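Local coordinates for protein trans-4-hydroxy-L-proline dehydratase (Clostridioides difficile 70-100-2010, PDB 6VXC) that catalyses the glycyl-radical dehydration of trans-4-hydroxy-L-proline to (S)-1-pyrroline-5-carboxylate, a step in anaerobic 4-hydroxyproline breakdown, at residues 573-578 with 690-695; 470-475 with 669-674; 578-583 with 622-627; 638-643 with 660-665. All coordinates share one frame; numbering follows the deposited sequence.

Contact 1. Residues 573-578 with 690-695; sequences VGIGTI and EGISPE
Thr577 and Glu695 make the tightest link: Thr577 OG1 donates to Glu695 OE2 at 2.7 Å, meeting the oxygen from above the carboxylate, 61° out of its plane. With chi1 at -64°, OG1 stands beside the backbone N and accepts in turn from Ser689 N, so this buried hydroxyl is bonded twice. Nearby, Gly576 has no CB, and the space one would take lies against Ser693 O, 4.1 Å from Gly576 CA; Ile575 CG2 rests 3.7 Å from Ile692 CA. The rest of the interface is less direct: three ordered waters bridge it. Residues 690-693 form a type II' turn, and all three lie within hydrogen-bonding distance of Gly691 O at its bend. The third accepts from Gly576 N at 3.0 Å and donates to Gly691 O at 2.8 Å and to Ser693 O at 2.6 Å; the other two lie between Gly691 O and the N-H groups of Gly574, the N-cap, and Ile575. Water thus links the first N-H groups of the helix to the turn. The contact joins the pyruvate formate lyase-like and glycine radical family regions, helix 630-647 covering Ile575, helix 473-481 flanking Thr577 and helix 667-673 packing on Val573 of strand 565-573.

Contact 2. Residues 470-475 with 669-674; sequences YMNIPK and IYFGEI
An amide stacked on a phenyl ring is the striking feature: the Asn472 amide lies nearly parallel to the Phe671 ring, over its CG end, the two planes only 13° apart. Asn472 CB sits above the middle of the ring, 3.6 Å from the Phe671 centroid, a CH-pi contact. With CG anti to the backbone N (chi1 -168°), the amide runs on past the ring toward the helix, where ND2 donates to Phe671 O at 3.2 Å; Gly167 O is its second acceptor. Asn472 OD1, in turn, accepts from Lys475 N at 3.2 Å and so caps helix 473-481. Asn472, the centre of an inverse gamma turn, marks the junction where strand 463-472 passes into helix 473-481, consistent with a beta-alpha step of the glycyl radical enzyme barrel. Tyr470 CB touches Phe671 CE2 at 3.5 Å, obliquely to the ring. Lys475 crosses Ile674 at about a right angle, CD lying 3.7 Å from Ile674 CD1. The extended lysine chain bends only at its last torsion (chi4), and NZ reaches Ile674 O at 2.7 Å, in the carbonyl plane with a C=O...N angle of 156°. Lys475 NZ also forms salt bridges with Asp486 and Glu478.

Contact 3. Residues 578-583 with 622-627; sequences ITDSLT and TPKYGN
Asp580 grips the backbone of Tyr625: Tyr625 N donates to Asp580 OD1 at 2.8 Å, almost straight at 172°, and is received on the syn lone pair of OD1. The same oxygen brushes Tyr625 CB, while OD2 lies 3.4 Å from Lys624 CD, where the lysine chain passes at about a right angle to the aspartate. The two charges come near without forming a salt bridge, as Asp580 OD2 and Lys624 NZ are 4.4 Å apart. One water bridges the two, donating to OD2 and accepting from NZ. A second donates to OD2 and to Tyr625 O, and a third ties Asp580 O and Pro623 O to Lys624 NZ. This hydrated pairing probably helps to keep the carboxylate ionised. One turn apart along the helix, two threonine methyls add packing: Thr579 CG2 meets Tyr625 CB at 3.7 Å, and Thr583 CG2 approaches Pro623 O at 3.5 Å.

Helix 575-591 follows strand 565-573, consistent with a beta-alpha unit of the glycyl radical enzyme barrel, and the loop between helices 612-620 and 630-647 packs against it. Thr583 OG1, beside the backbone N at chi1 -62°, turns back to donate to Thr579 O at 2.7 Å, leaving CG2 anti to that N and facing the loop. In the loop, Asn627 ND2 donates to Lys624 O at 3.0 Å and bonds to Gly698 O as well. Lys624 NZ has a further acceptor in Val618 O, and Tyr625 OH bonds to Ile692 O.

Contact 4. Residues 638-643 with 660-665; sequences EIFNAY and VDMLPT
Tyr643 OH bonds to Ile570 O in the neighbouring strand, which fixes the far end of a ring whose CD2-CE2 flank packs on Val660 and Met662. The contact lies inside a beta-alpha-beta crossover: helix 630-647 belongs to the connection between strands 565-573 and 657-661, adjacent and parallel in a sheet that fits the barrel of glycyl radical enzymes. Across the interface itself the forces are apolar. With CG anti to the backbone N (chi1 -175°), Tyr643 extends from the helix to the strand, and its CE2 comes within 3.5 Å of Val660 CG2. Both valine methyls approach the CD2-CE2 side of the ring, CG1 at 4.1 Å from CD2; the valine chi1 of 129° is far from any staggered value. Asp661 O meets the same ring at its edge, near the plane, 4.1 Å from CE2. Asp661 CB turns away from the helix, and its side chain is about 4 Å from that of Glu456, the probable proton acceptor. Met662 adds a Met-aromatic contact, its SD 4.9 Å from the Tyr643 centroid and 62° off the ring normal, hence oblique. Doubled back by bends at chi2 and chi3, the methionine sets CE at the edge of the Phe640 ring, 4.4 Å from CD1.

Overall arrangement
All four contacts cluster on one side of the chain's centre, around strand 565-573 and the helix after it. Contact 1 is central, its centre 9 Å from contact 4, 10 Å from contact 3 and 11 Å from contact 2. Val573 N lies 3.2 Å from Met471 O, joining contacts 1 and 2 in the parallel sheet, while Glu695 CB packs 3.4 Å from Asp580 OD2, joining contacts 1 and 3. Contacts 2 and 4 meet where Tyr470 OH stands 2.6 Å from Thr665 OG1. The side chains of Tyr470 and Asp661 are about 6 and 8 Å from that of Cys454, the probable thiyl radical site; Gly691 of contact 1 is about 9 Å away. The Tyr470 side chain is also about 4 Å from a bound glycerol.

Contact 1. Residues 573-578 with 690-695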
# COMPACT_ATOMS: atom_id res chain seq x y z
N VAL A 573 -3.99 -6.12 12.97
CA VAL A 573 -3.42 -4.97 13.64
C VAL A 573 -3.38 -5.23 15.14
O VAL A 573 -4.35 -5.73 15.72
CB VAL A 573 -4.20 -3.67 13.35
CG1 VAL A 573 -3.59 -2.50 14.12
CG2 VAL A 573 -4.21 -3.37 11.88
N GLY A 574 -2.25 -4.88 15.76
CA GLY A 574 -2.17 -4.82 17.20
C GLY A 574 -1.67 -6.06 17.90
O GLY A 574 -2.01 -6.25 19.07
N ILE A 575 -0.86 -6.89 17.25
CA ILE A 575 -0.43 -8.14 17.87
C ILE A 575 0.34 -7.87 19.17
O ILE A 575 0.21 -8.62 20.14
CB ILE A 575 0.37 -8.98 16.85
CG1 ILE A 575 0.73 -10.37 17.40
CG2 ILE A 575 1.60 -8.22 16.31
CD1 ILE A 575 -0.49 -11.24 17.73
N GLY A 576 1.13 -6.79 19.24
CA GLY A 576 1.83 -6.48 20.48
C GLY A 576 0.88 -6.13 21.61
O GLY A 576 1.01 -6.63 22.74
N THR A 577 -0.07 -5.24 21.34
CA THR A 577 -1.03 -4.84 22.35
C THR A 577 -1.78 -6.06 22.89
O THR A 577 -1.83 -6.29 24.10
CB THR A 577 -2.01 -3.82 21.76
OG1 THR A 577 -1.31 -2.63 21.39
CG2 THR A 577 -3.12 -3.46 22.76
N ILE A 578 -2.29 -6.91 21.99
CA ILE A 578 -3.12 -8.00 22.50
C ILE A 578 -2.27 -9.08 23.15
O ILE A 578 -2.70 -9.68 24.15
CB ILE A 578 -4.05 -8.59 21.42
CG1 ILE A 578 -4.92 -9.68 22.08
CG2 ILE A 578 -3.27 -9.13 20.22
CD1 ILE A 578 -5.93 -10.25 21.23
N GLU A 690 1.92 -0.82 16.55
CA GLU A 690 2.05 -0.75 15.10
C GLU A 690 2.81 -1.96 14.54
O GLU A 690 3.80 -2.41 15.13
CB GLU A 690 2.72 0.56 14.66
CG GLU A 690 3.79 1.10 15.61
CD GLU A 690 5.17 0.45 15.50
OE1 GLU A 690 5.47 -0.19 14.47
OE2 GLU A 690 5.93 0.57 16.48
N GLY A 691 2.33 -2.48 13.42
CA GLY A 691 2.92 -3.66 12.80
C GLY A 691 3.02 -4.81 13.78
O GLY A 691 2.11 -5.03 14.58
N ILE A 692 4.14 -5.54 13.74
CA ILE A 692 4.45 -6.54 14.75
C ILE A 692 5.44 -6.00 15.77
O ILE A 692 6.09 -6.77 16.49
CB ILE A 692 4.97 -7.85 14.12
CG1 ILE A 692 6.33 -7.63 13.43
CG2 ILE A 692 3.90 -8.51 13.23
CD1 ILE A 692 7.06 -8.89 13.05
N SER A 693 5.55 -4.68 15.87
CA SER A 693 6.47 -4.04 16.79
C SER A 693 6.00 -4.24 18.23
O SER A 693 4.83 -4.53 18.47
CB SER A 693 6.57 -2.54 16.50
OG SER A 693 6.83 -2.27 15.13
N PRO A 694 6.89 -4.06 19.20
CA PRO A 694 6.48 -4.12 20.61
C PRO A 694 5.55 -2.97 20.98
O PRO A 694 5.51 -1.93 20.33
CB PRO A 694 7.80 -4.00 21.38
CG PRO A 694 8.88 -4.34 20.37
CD PRO A 694 8.34 -3.90 19.04
N GLU A 695 4.80 -3.18 22.06
CA GLU A 695 3.99 -2.13 22.66
C GLU A 695 4.88 -1.02 23.22
O GLU A 695 6.07 -1.21 23.46
CB GLU A 695 3.12 -2.70 23.79
CG GLU A 695 1.62 -2.84 23.47
CD GLU A 695 0.85 -1.52 23.59
OE1 GLU A 695 1.49 -0.45 23.56
OE2 GLU A 695 -0.39 -1.56 23.71
O HOH W 1 -0.28 -3.50 14.51
O HOH W 2 -0.34 -6.87 14.28
O HOH W 3 2.47 -4.94 17.35

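Contact 2. Residues 470-475 with 669-674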
# COMPACT_ATOMS: atom_id res chain seq x y z
N TYR A 470 -8.28 -3.72 7.57
CA TYR A 470 -7.61 -4.02 8.84
C TYR A 470 -8.60 -4.64 9.84
O TYR A 470 -9.79 -4.34 9.82
CB TYR A 470 -6.99 -2.75 9.44
CG TYR A 470 -6.04 -2.07 8.50
CD1 TYR A 470 -4.73 -2.52 8.36
CD2 TYR A 470 -6.46 -1.02 7.72
CE1 TYR A 470 -3.86 -1.90 7.46
CE2 TYR A 470 -5.61 -0.40 6.81
CZ TYR A 470 -4.31 -0.84 6.69
OH TYR A 470 -3.47 -0.23 5.79
N MET A 471 -8.08 -5.49 10.72
CA MET A 471 -8.87 -6.18 11.74
C MET A 471 -8.33 -5.78 13.10
O MET A 471 -7.14 -5.97 13.38
CB MET A 471 -8.80 -7.70 11.55
CG MET A 471 -9.69 -8.51 12.50
SD MET A 471 -11.44 -8.18 12.31
CE MET A 471 -11.70 -8.55 10.57
N ASN A 472 -9.21 -5.28 13.97
CA ASN A 472 -8.84 -4.70 15.26
C ASN A 472 -8.75 -5.84 16.29
O ASN A 472 -9.67 -6.10 17.05
CB ASN A 472 -9.87 -3.64 15.66
CG ASN A 472 -9.42 -2.76 16.84
OD1 ASN A 472 -8.51 -3.12 17.59
ND2 ASN A 472 -10.11 -1.63 17.03
N ILE A 473 -7.61 -6.56 16.28
CA ILE A 473 -7.49 -7.73 17.15
C ILE A 473 -7.61 -7.35 18.61
O ILE A 473 -8.28 -8.07 19.36
CB ILE A 473 -6.20 -8.50 16.82
CG1 ILE A 473 -6.20 -8.87 15.34
CG2 ILE A 473 -6.10 -9.74 17.67
CD1 ILE A 473 -4.90 -9.47 14.90
N PRO A 474 -6.98 -6.28 19.10
CA PRO A 474 -7.15 -5.90 20.51
C PRO A 474 -8.60 -5.64 20.90
O PRO A 474 -9.03 -6.01 22.00
CB PRO A 474 -6.29 -4.64 20.64
CG PRO A 474 -5.23 -4.78 19.55
CD PRO A 474 -5.99 -5.43 18.41
N LYS A 475 -9.38 -5.01 20.03
CA LYS A 475 -10.78 -4.77 20.37
C LYS A 475 -11.59 -6.07 20.36
O LYS A 475 -12.61 -6.15 21.05
CB LYS A 475 -11.40 -3.75 19.44
CG LYS A 475 -12.74 -3.18 19.94
CD LYS A 475 -13.14 -1.94 19.16
CE LYS A 475 -14.49 -1.37 19.60
NZ LYS A 475 -14.39 -0.61 20.88
N ILE A 669 -3.73 3.94 14.92
CA ILE A 669 -4.22 5.11 15.63
C ILE A 669 -5.73 5.03 15.82
O ILE A 669 -6.24 5.10 16.94
CB ILE A 669 -3.80 6.40 14.90
CG1 ILE A 669 -2.27 6.42 14.65
CG2 ILE A 669 -4.30 7.65 15.64
CD1 ILE A 669 -1.40 6.33 15.92
N TYR A 670 -6.46 4.87 14.71
CA TYR A 670 -7.92 4.76 14.75
C TYR A 670 -8.39 3.62 15.64
O TYR A 670 -9.27 3.80 16.49
CB TYR A 670 -8.44 4.57 13.31
CG TYR A 670 -9.88 4.11 13.13
CD1 TYR A 670 -10.94 4.81 13.71
CD2 TYR A 670 -10.18 3.03 12.33
CE1 TYR A 670 -12.26 4.41 13.51
CE2 TYR A 670 -11.51 2.63 12.12
CZ TYR A 670 -12.54 3.32 12.72
OH TYR A 670 -13.84 2.91 12.52
N PHE A 671 -7.79 2.44 15.48
CA PHE A 671 -8.22 1.27 16.24
C PHE A 671 -8.03 1.46 17.74
O PHE A 671 -8.80 0.92 18.54
CB PHE A 671 -7.45 0.03 15.78
CG PHE A 671 -8.00 -0.61 14.54
CD1 PHE A 671 -9.20 -0.16 13.99
CD2 PHE A 671 -7.34 -1.67 13.92
CE1 PHE A 671 -9.73 -0.76 12.86
CE2 PHE A 671 -7.86 -2.29 12.79
CZ PHE A 671 -9.06 -1.82 12.25
N GLY A 672 -6.99 2.20 18.15
CA GLY A 672 -6.83 2.52 19.56
C GLY A 672 -7.75 3.63 20.03
O GLY A 672 -8.16 3.64 21.20
N GLU A 673 -8.05 4.59 19.16
CA GLU A 673 -8.91 5.71 19.54
C GLU A 673 -10.32 5.25 19.93
O GLU A 673 -10.97 5.89 20.77
CB GLU A 673 -8.97 6.74 18.41
CG GLU A 673 -7.71 7.60 18.27
CD GLU A 673 -7.75 8.57 17.07
OE1 GLU A 673 -7.06 9.62 17.14
OE2 GLU A 673 -8.48 8.29 16.09
N ILE A 674 -10.84 4.20 19.31
CA ILE A 674 -12.21 3.78 19.64
C ILE A 674 -12.20 2.54 20.53
O ILE A 674 -13.15 1.74 20.51
CB ILE A 674 -13.05 3.55 18.37
CG1 ILE A 674 -12.24 2.79 17.32
CG2 ILE A 674 -13.56 4.87 17.84
CD1 ILE A 674 -12.14 1.31 17.62

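Contact 3. Residues 578-583 with 622-627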
# COMPACT_ATOMS: atom_id res chain seq x y z
N ILE A 578 -2.29 -6.91 21.99
CA ILE A 578 -3.12 -8.00 22.50
C ILE A 578 -2.27 -9.08 23.15
O ILE A 578 -2.70 -9.68 24.15
CB ILE A 578 -4.05 -8.59 21.42
CG1 ILE A 578 -4.92 -9.68 22.08
CG2 ILE A 578 -3.27 -9.13 20.22
CD1 ILE A 578 -5.93 -10.25 21.23
N THR A 579 -1.06 -9.32 22.64
CA THR A 579 -0.14 -10.24 23.30
C THR A 579 0.11 -9.81 24.74
O THR A 579 -0.01 -10.61 25.67
CB THR A 579 1.20 -10.31 22.55
OG1 THR A 579 1.03 -10.91 21.27
CG2 THR A 579 2.17 -11.13 23.36
N ASP A 580 0.49 -8.54 24.93
CA ASP A 580 0.76 -8.07 26.28
C ASP A 580 -0.50 -8.08 27.14
O ASP A 580 -0.41 -8.32 28.35
CB ASP A 580 1.39 -6.68 26.25
CG ASP A 580 2.86 -6.69 25.77
OD1 ASP A 580 3.44 -7.77 25.58
OD2 ASP A 580 3.44 -5.60 25.60
N SER A 581 -1.67 -7.85 26.55
CA SER A 581 -2.91 -7.88 27.33
C SER A 581 -3.22 -9.28 27.83
O SER A 581 -3.48 -9.48 29.02
CB SER A 581 -4.08 -7.33 26.51
OG SER A 581 -3.94 -5.94 26.31
N LEU A 582 -3.20 -10.27 26.93
CA LEU A 582 -3.46 -11.65 27.36
C LEU A 582 -2.35 -12.16 28.27
O LEU A 582 -2.62 -12.92 29.21
CB LEU A 582 -3.63 -12.55 26.14
CG LEU A 582 -4.99 -12.55 25.43
CD1 LEU A 582 -4.92 -13.33 24.11
CD2 LEU A 582 -6.08 -13.13 26.33
N THR A 583 -1.11 -11.75 28.01
CA THR A 583 -0.02 -12.10 28.91
C THR A 583 -0.26 -11.51 30.30
O THR A 583 -0.06 -12.19 31.31
CB THR A 583 1.33 -11.62 28.36
OG1 THR A 583 1.63 -12.26 27.12
CG2 THR A 583 2.46 -11.93 29.34
N THR A 622 5.21 -7.29 34.74
CA THR A 622 4.61 -8.36 33.96
C THR A 622 5.43 -8.61 32.69
O THR A 622 5.94 -7.66 32.08
CB THR A 622 3.15 -8.01 33.60
OG1 THR A 622 2.39 -7.83 34.79
CG2 THR A 622 2.50 -9.12 32.73
N PRO A 623 5.58 -9.86 32.28
CA PRO A 623 6.34 -10.15 31.06
C PRO A 623 5.74 -9.44 29.85
O PRO A 623 4.54 -9.17 29.79
CB PRO A 623 6.23 -11.68 30.93
CG PRO A 623 5.95 -12.15 32.28
CD PRO A 623 5.10 -11.10 32.93
N LYS A 624 6.61 -9.11 28.89
CA LYS A 624 6.24 -8.32 27.72
C LYS A 624 6.82 -8.90 26.43
O LYS A 624 7.97 -9.34 26.39
CB LYS A 624 6.72 -6.87 27.86
CG LYS A 624 6.11 -6.05 29.02
CD LYS A 624 4.66 -5.72 28.81
CE LYS A 624 4.09 -4.93 30.01
NZ LYS A 624 2.63 -4.72 29.85
N TYR A 625 6.03 -8.84 25.37
CA TYR A 625 6.49 -9.21 24.04
C TYR A 625 7.63 -8.29 23.59
O TYR A 625 7.62 -7.09 23.84
CB TYR A 625 5.31 -9.13 23.09
CG TYR A 625 5.62 -9.16 21.62
CD1 TYR A 625 6.10 -10.32 21.03
CD2 TYR A 625 5.41 -8.04 20.84
CE1 TYR A 625 6.36 -10.37 19.69
CE2 TYR A 625 5.65 -8.08 19.46
CZ TYR A 625 6.14 -9.25 18.90
OH TYR A 625 6.41 -9.31 17.56
N GLY A 626 8.60 -8.86 22.89
CA GLY A 626 9.74 -8.10 22.40
C GLY A 626 10.97 -8.13 23.29
O GLY A 626 11.89 -7.34 23.09
N ASN A 627 11.03 -9.05 24.25
CA ASN A 627 12.18 -9.17 25.12
C ASN A 627 12.82 -10.54 25.02
O ASN A 627 13.63 -10.91 25.88
CB ASN A 627 11.78 -8.86 26.56
CG ASN A 627 11.32 -7.44 26.72
OD1 ASN A 627 12.14 -6.53 26.80
ND2 ASN A 627 10.02 -7.24 26.73
O HOH W 4 2.08 -7.65 29.64
O HOH W 5 5.53 -5.20 23.99
O HOH W 6 2.22 -3.58 27.17

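Contact 4. Residues 638-643 with 660-665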
# COMPACT_ATOMS: atom_id res chain seq x y z
N GLU A 638 0.52 -18.10 19.99
CA GLU A 638 -0.84 -18.64 20.05
C GLU A 638 -1.83 -17.70 19.39
O GLU A 638 -2.69 -18.14 18.62
CB GLU A 638 -1.24 -18.91 21.50
CG GLU A 638 -0.49 -20.05 22.13
CD GLU A 638 -0.90 -20.33 23.57
OE1 GLU A 638 -1.90 -19.73 24.05
OE2 GLU A 638 -0.22 -21.15 24.23
N ILE A 639 -1.72 -16.41 19.67
CA ILE A 639 -2.60 -15.43 19.05
C ILE A 639 -2.39 -15.43 17.54
O ILE A 639 -3.35 -15.47 16.76
CB ILE A 639 -2.38 -14.03 19.66
CG1 ILE A 639 -2.69 -14.01 21.16
CG2 ILE A 639 -3.22 -13.01 18.93
CD1 ILE A 639 -2.15 -12.74 21.89
N PHE A 640 -1.12 -15.38 17.11
CA PHE A 640 -0.82 -15.38 15.68
C PHE A 640 -1.39 -16.61 15.00
O PHE A 640 -1.99 -16.50 13.93
CB PHE A 640 0.69 -15.31 15.45
CG PHE A 640 1.08 -15.48 14.02
CD1 PHE A 640 1.03 -14.42 13.15
CD2 PHE A 640 1.48 -16.72 13.54
CE1 PHE A 640 1.38 -14.57 11.81
CE2 PHE A 640 1.84 -16.88 12.21
CZ PHE A 640 1.78 -15.80 11.35
N ASN A 641 -1.19 -17.79 15.60
CA ASN A 641 -1.70 -19.03 15.01
C ASN A 641 -3.22 -19.03 14.94
O ASN A 641 -3.79 -19.51 13.95
CB ASN A 641 -1.20 -20.22 15.82
CG ASN A 641 0.29 -20.43 15.67
OD1 ASN A 641 0.87 -19.99 14.68
ND2 ASN A 641 0.92 -21.07 16.65
N ALA A 642 -3.89 -18.51 15.96
CA ALA A 642 -5.35 -18.46 15.92
C ALA A 642 -5.82 -17.60 14.77
O ALA A 642 -6.77 -17.96 14.06
CB ALA A 642 -5.90 -17.94 17.25
N TYR A 643 -5.17 -16.44 14.58
CA TYR A 643 -5.51 -15.55 13.48
C TYR A 643 -5.24 -16.19 12.13
O TYR A 643 -6.11 -16.22 11.25
CB TYR A 643 -4.73 -14.24 13.63
CG TYR A 643 -5.08 -13.18 12.62
CD1 TYR A 643 -6.36 -12.64 12.57
CD2 TYR A 643 -4.12 -12.67 11.76
CE1 TYR A 643 -6.69 -11.64 11.67
CE2 TYR A 643 -4.44 -11.67 10.84
CZ TYR A 643 -5.73 -11.16 10.80
OH TYR A 643 -6.08 -10.17 9.91
N VAL A 660 -3.10 -14.19 5.29
CA VAL A 660 -2.97 -13.30 6.43
C VAL A 660 -1.71 -12.45 6.25
O VAL A 660 -0.71 -12.94 5.72
CB VAL A 660 -2.96 -14.17 7.71
CG1 VAL A 660 -1.83 -13.88 8.61
CG2 VAL A 660 -4.36 -14.17 8.39
N ASP A 661 -1.79 -11.17 6.63
CA ASP A 661 -0.62 -10.30 6.76
C ASP A 661 -0.81 -9.38 7.96
O ASP A 661 -1.90 -9.33 8.56
CB ASP A 661 -0.32 -9.52 5.45
CG ASP A 661 -1.48 -8.65 4.97
OD1 ASP A 661 -2.35 -8.35 5.79
OD2 ASP A 661 -1.50 -8.25 3.76
N MET A 662 0.25 -8.65 8.33
CA MET A 662 0.28 -7.88 9.58
C MET A 662 0.90 -6.51 9.31
O MET A 662 2.13 -6.38 9.33
CB MET A 662 1.06 -8.63 10.64
CG MET A 662 0.70 -10.11 10.68
SD MET A 662 -0.79 -10.39 11.64
CE MET A 662 -0.09 -10.13 13.26
N LEU A 663 0.06 -5.50 9.10
CA LEU A 663 0.51 -4.13 8.92
C LEU A 663 -0.63 -3.19 9.30
O LEU A 663 -1.80 -3.59 9.28
CB LEU A 663 1.00 -3.86 7.49
CG LEU A 663 0.22 -3.99 6.16
CD1 LEU A 663 -0.41 -5.35 6.01
CD2 LEU A 663 -0.78 -2.89 5.91
N PRO A 664 -0.32 -1.94 9.70
CA PRO A 664 -1.37 -1.03 10.18
C PRO A 664 -1.59 0.22 9.33
O PRO A 664 -2.64 0.86 9.46
CB PRO A 664 -0.84 -0.63 11.56
CG PRO A 664 0.68 -0.50 11.28
CD PRO A 664 1.01 -1.54 10.20
N THR A 665 -0.61 0.63 8.51
CA THR A 665 -0.55 1.99 7.97
C THR A 665 -0.84 3.00 9.09
O THR A 665 -0.05 3.08 10.03
CB THR A 665 -1.49 2.15 6.76
OG1 THR A 665 -1.26 1.08 5.83
CG2 THR A 665 -1.24 3.48 6.06